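Local coordinates for intracellular protein transport protein USO1 (Saccharomyces cerevisiae S288c, PDB 6LSU), which tethers membranes as part of protein transport from the ER to the Golgi complex, this chain being its globular head region, at residues Ser581-Leu586 with Lys625-Met630; Ser612-Ile617 with Ala664-Gln669. All blocks are in the same frame, centred on the assembly; numbering follows the deposited sequence.

Contact 1 (Ser581-Leu586 with Lys625-Met630)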
# COMPACT_ATOMS: atom_id res chain seq x y z
N SER A 581 25.07 3.04 10.76
CA SER A 581 25.03 2.69 9.33
C SER A 581 26.38 2.12 8.95
O SER A 581 26.39 0.95 8.52
CB SER A 581 24.60 3.86 8.50
OG SER A 581 23.25 4.18 8.79
N TYR A 582 27.48 2.86 9.17
CA TYR A 582 28.87 2.33 8.96
C TYR A 582 29.08 1.04 9.73
O TYR A 582 29.53 0.06 9.10
CB TYR A 582 29.96 3.31 9.39
CG TYR A 582 30.08 4.54 8.53
CD1 TYR A 582 30.42 4.45 7.19
CD2 TYR A 582 29.85 5.80 9.07
CE1 TYR A 582 30.48 5.58 6.38
CE2 TYR A 582 29.93 6.95 8.30
CZ TYR A 582 30.25 6.84 6.94
OH TYR A 582 30.36 8.00 6.19
N LEU A 583 28.74 1.01 11.02
CA LEU A 583 29.09 -0.17 11.87
C LEU A 583 28.40 -1.43 11.34
O LEU A 583 29.13 -2.38 10.98
CB LEU A 583 28.73 0.12 13.33
CG LEU A 583 29.80 0.91 14.07
CD1 LEU A 583 29.22 1.57 15.29
CD2 LEU A 583 30.96 -0.00 14.41
N THR A 584 27.07 -1.41 11.25
CA THR A 584 26.21 -2.52 10.73
C THR A 584 26.66 -2.90 9.30
O THR A 584 26.72 -4.13 8.96
CB THR A 584 24.74 -2.09 10.69
OG1 THR A 584 24.56 -0.89 9.91
CG2 THR A 584 24.19 -1.80 12.06
N PHE A 585 27.00 -1.90 8.48
CA PHE A 585 27.51 -2.19 7.12
C PHE A 585 28.78 -3.05 7.28
O PHE A 585 28.70 -4.26 6.89
CB PHE A 585 27.73 -0.91 6.31
CG PHE A 585 28.28 -1.19 4.95
CD1 PHE A 585 27.80 -2.26 4.20
CD2 PHE A 585 29.29 -0.40 4.41
CE1 PHE A 585 28.29 -2.51 2.93
CE2 PHE A 585 29.79 -0.67 3.14
CZ PHE A 585 29.30 -1.72 2.41
N LEU A 586 29.85 -2.49 7.89
CA LEU A 586 31.14 -3.24 8.04
C LEU A 586 30.91 -4.60 8.70
O LEU A 586 31.49 -5.56 8.16
CB LEU A 586 32.15 -2.44 8.86
CG LEU A 586 33.03 -1.56 7.98
CD1 LEU A 586 33.74 -0.52 8.80
CD2 LEU A 586 33.97 -2.42 7.19
N LYS A 625 28.52 1.37 21.40
CA LYS A 625 29.53 0.63 22.17
C LYS A 625 29.40 -0.85 21.79
O LYS A 625 30.46 -1.45 21.48
CB LYS A 625 29.41 1.02 23.65
CG LYS A 625 29.73 -0.04 24.69
CD LYS A 625 29.55 0.52 26.08
CE LYS A 625 29.05 -0.50 27.09
NZ LYS A 625 28.64 0.18 28.35
N CYS A 626 28.19 -1.42 21.75
CA CYS A 626 28.03 -2.87 21.43
C CYS A 626 28.36 -3.12 19.94
O CYS A 626 28.93 -4.20 19.60
CB CYS A 626 26.63 -3.37 21.79
SG CYS A 626 26.17 -3.18 23.56
N LEU A 627 28.06 -2.17 19.04
CA LEU A 627 28.28 -2.37 17.59
C LEU A 627 29.77 -2.36 17.28
O LEU A 627 30.23 -3.30 16.51
CB LEU A 627 27.52 -1.32 16.78
CG LEU A 627 26.03 -1.61 16.60
CD1 LEU A 627 25.37 -0.52 15.74
CD2 LEU A 627 25.85 -2.99 15.99
N VAL A 628 30.49 -1.37 17.85
CA VAL A 628 31.98 -1.35 17.85
C VAL A 628 32.48 -2.69 18.39
O VAL A 628 33.34 -3.26 17.79
CB VAL A 628 32.60 -0.18 18.64
CG1 VAL A 628 34.11 -0.37 18.72
CG2 VAL A 628 32.29 1.16 18.01
N THR A 629 31.98 -3.14 19.53
CA THR A 629 32.46 -4.40 20.17
C THR A 629 32.20 -5.53 19.19
O THR A 629 33.09 -6.35 18.97
CB THR A 629 31.75 -4.67 21.50
OG1 THR A 629 31.88 -3.49 22.30
CG2 THR A 629 32.24 -5.92 22.20
N MET A 630 31.00 -5.56 18.61
CA MET A 630 30.56 -6.63 17.67
C MET A 630 31.49 -6.67 16.43
O MET A 630 31.92 -7.77 15.96
CB MET A 630 29.14 -6.36 17.21
CG MET A 630 28.47 -7.62 16.73
SD MET A 630 26.88 -7.28 15.98
CE MET A 630 26.02 -6.59 17.39

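Contact 2 (Ser612-Ile617 with Ala664-Gln669)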
# COMPACT_ATOMS: atom_id res chain seq x y z
N SER A 612 39.57 1.76 22.04
CA SER A 612 39.53 2.96 22.91
C SER A 612 38.06 3.38 23.05
O SER A 612 37.59 3.63 24.20
CB SER A 612 40.40 4.08 22.39
OG SER A 612 41.73 3.63 22.11
N PHE A 613 37.37 3.52 21.92
CA PHE A 613 35.98 4.06 21.91
C PHE A 613 35.10 3.16 22.77
O PHE A 613 34.37 3.70 23.59
CB PHE A 613 35.41 4.21 20.49
CG PHE A 613 34.03 4.81 20.55
CD1 PHE A 613 32.95 4.04 20.92
CD2 PHE A 613 33.82 6.17 20.31
CE1 PHE A 613 31.69 4.60 21.07
CE2 PHE A 613 32.55 6.72 20.45
CZ PHE A 613 31.50 5.93 20.85
N SER A 614 35.21 1.84 22.63
CA SER A 614 34.39 0.85 23.38
C SER A 614 34.37 1.14 24.89
O SER A 614 33.43 0.66 25.54
CB SER A 614 34.87 -0.55 23.11
OG SER A 614 35.96 -0.87 23.94
N TYR A 615 35.38 1.80 25.45
CA TYR A 615 35.45 2.15 26.90
C TYR A 615 34.71 3.46 27.14
O TYR A 615 35.31 4.56 27.04
CB TYR A 615 36.89 2.25 27.44
CG TYR A 615 37.59 0.92 27.51
CD1 TYR A 615 37.37 0.03 28.54
CD2 TYR A 615 38.38 0.50 26.45
CE1 TYR A 615 37.96 -1.21 28.56
CE2 TYR A 615 38.98 -0.75 26.45
CZ TYR A 615 38.78 -1.60 27.51
OH TYR A 615 39.41 -2.81 27.47
N GLN A 616 33.41 3.35 27.43
CA GLN A 616 32.55 4.51 27.74
C GLN A 616 31.86 4.26 29.08
O GLN A 616 31.76 3.07 29.49
CB GLN A 616 31.55 4.77 26.61
CG GLN A 616 31.43 6.24 26.24
CD GLN A 616 31.42 6.42 24.75
OE1 GLN A 616 31.49 5.44 24.00
NE2 GLN A 616 31.33 7.67 24.31
N ILE A 617 31.47 5.35 29.74
CA ILE A 617 30.61 5.35 30.96
C ILE A 617 29.35 4.51 30.68
O ILE A 617 28.76 4.65 29.58
CB ILE A 617 30.32 6.80 31.41
CG1 ILE A 617 30.16 7.79 30.24
CG2 ILE A 617 31.40 7.25 32.38
CD1 ILE A 617 30.47 9.24 30.56
N ALA A 664 30.79 -11.03 25.35
CA ALA A 664 29.53 -11.82 25.36
C ALA A 664 28.44 -10.97 26.00
O ALA A 664 27.31 -10.99 25.48
CB ALA A 664 29.70 -13.14 26.06
N SER A 665 28.75 -10.23 27.07
CA SER A 665 27.74 -9.42 27.79
C SER A 665 27.20 -8.37 26.82
O SER A 665 25.97 -8.16 26.81
CB SER A 665 28.28 -8.79 29.04
OG SER A 665 27.56 -7.61 29.37
N ARG A 666 28.09 -7.74 26.05
CA ARG A 666 27.75 -6.55 25.22
C ARG A 666 27.04 -6.99 23.94
O ARG A 666 26.36 -6.10 23.37
CB ARG A 666 28.99 -5.75 24.85
CG ARG A 666 29.52 -4.89 25.99
CD ARG A 666 30.93 -4.41 25.69
NE ARG A 666 31.28 -3.26 26.51
CZ ARG A 666 32.28 -2.41 26.26
NH1 ARG A 666 33.06 -2.59 25.20
NH2 ARG A 666 32.50 -1.38 27.06
N ILE A 667 27.23 -8.24 23.49
CA ILE A 667 26.41 -8.88 22.43
C ILE A 667 25.00 -9.15 22.98
O ILE A 667 24.02 -8.84 22.27
CB ILE A 667 27.08 -10.17 21.90
CG1 ILE A 667 28.40 -9.86 21.20
CG2 ILE A 667 26.13 -10.95 21.01
CD1 ILE A 667 28.51 -8.47 20.63
N LYS A 668 24.90 -9.74 24.17
CA LYS A 668 23.62 -10.04 24.85
C LYS A 668 22.92 -8.72 25.17
O LYS A 668 21.71 -8.68 25.09
CB LYS A 668 23.85 -10.87 26.12
CG LYS A 668 22.61 -11.54 26.69
CD LYS A 668 22.89 -12.88 27.34
CE LYS A 668 21.63 -13.67 27.63
NZ LYS A 668 21.90 -15.13 27.68
N GLN A 669 23.67 -7.66 25.48
CA GLN A 669 23.03 -6.39 25.93
C GLN A 669 22.47 -5.68 24.70
O GLN A 669 21.50 -4.89 24.87
CB GLN A 669 23.98 -5.45 26.68
CG GLN A 669 23.28 -4.16 27.07
CD GLN A 669 24.01 -3.28 28.06
OE1 GLN A 669 25.13 -2.83 27.81
NE2 GLN A 669 23.35 -2.99 29.18

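Contact 1 (Ser581-Leu586 with Lys625-Met630)
Leu-583 and Thr-584 are the residues of Ser-581 to Leu-586 that meet Lys-625 to Met-630, where Leu-627 and Val-628 receive them. Ser-581 starts the segment turned from this interface, against Leu-517 and Thr-521 of helix 514-528, and Tyr-582 packs on Leu-566 of helix 559-568. The CB of Leu-583 is directed toward the partner helix, and its CA lies 6.2 Å from the CA of Leu-627, the nearest backbone approach. Both of its methyls bear on Val-628: CD2 reaches the backbone N of Val-628 at 3.7 Å and its CG2 at 4.0 Å, and CD1, close to the same residue, also rests on CB of Leu-627 at 3.7 Å. With CG anti to the carbonyl carbon (chi1 -84°), the isobutyl fork lies over the Leu-627 to Val-628 step of the backbone. Shortening Leu-583 to an alanine is likely to strip CB of Leu-627 and CG2 of Val-628 of their leucine methyl contacts and open a gap between the helices. Thr-584 adds a lighter touch through its methyl, CG2 lying 4.1 Å from CD1 of Leu-627; its hydroxyl is occupied at home, bonded to the carbonyl O of Ile-580. Phe-705 of helix 703-711 touches both Thr-584 and Leu-627. No hydrogen bond crosses the interface, so the evidence is of purely apolar packing: 193 Å² buried, with the segment axes 9.5 Å apart at an angle of 28°. The two segments, in ARM 9 and ARM 10, run in nearly the same direction, consistent with the side-by-side stacking of successive repeats that builds an armadillo-type alpha-solenoid.

Contact 2 (Ser612-Ile617 with Ala664-Gln669)
Arg-666 brings its guanidinium up to Ser-614, NH1 lying 3.4 Å from the serine CB, and the serine hydroxyl lies at the edge of the guanidinium, in its plane. The polar tie is made next to this: NH2 donates to the backbone carbonyl O of Ser-614 at 2.7 Å. The bond is bent, with an N-H...O angle of 131°, and the donor stands 32° off the carbonyl plane. The oxygen is likewise tilted out of the guanidinium plane, an oblique approach.

This long reach is needed because the two backbones stay apart: the nearest CA atoms, those of Ser-614 and Arg-666, are 10.1 Å from each other. Arg-666 spans the distance with a chain extended from CG to NE (chi2 165°), which carries the charged end out to the carbonyl. The serine hydroxyl is bonded to the carbonyl O of Leu-611, just before the segment. Both contact residues are buried although only 111 Å² is shared between the segments, which implies that other parts of the fold supply much of their cover. Leu-658 of helix 647-658 packs on both side chains, and Lys-625 and Cys-626 of helix 622-637 touch Arg-666, so the arginine bridges from helix 660-673 to the C-terminal end of helix 604-614 between these two neighbouring helices.

How the contacts relate
From the N terminus, the chain passes through 581-586 in helix 577-590, then 612-617, then returns at 625-630 to close contact 1 over a 38-residue, mostly helical span. Contact 2 closes later, when 664-669 comes back to 612-617 across 46 residues. The segments alternate, so the two closures cross rather than nest. Their centres are 11 Å apart, and helix 622-637 joins them: it meets helix 577-590 through one face, while its Thr-629 OG1 lies 3.3 Å from NH1 of Arg-666, a probable but weak hydrogen bond. Together they tie ARM 9 and ARM 10 to helix 660-673, further along the globular head.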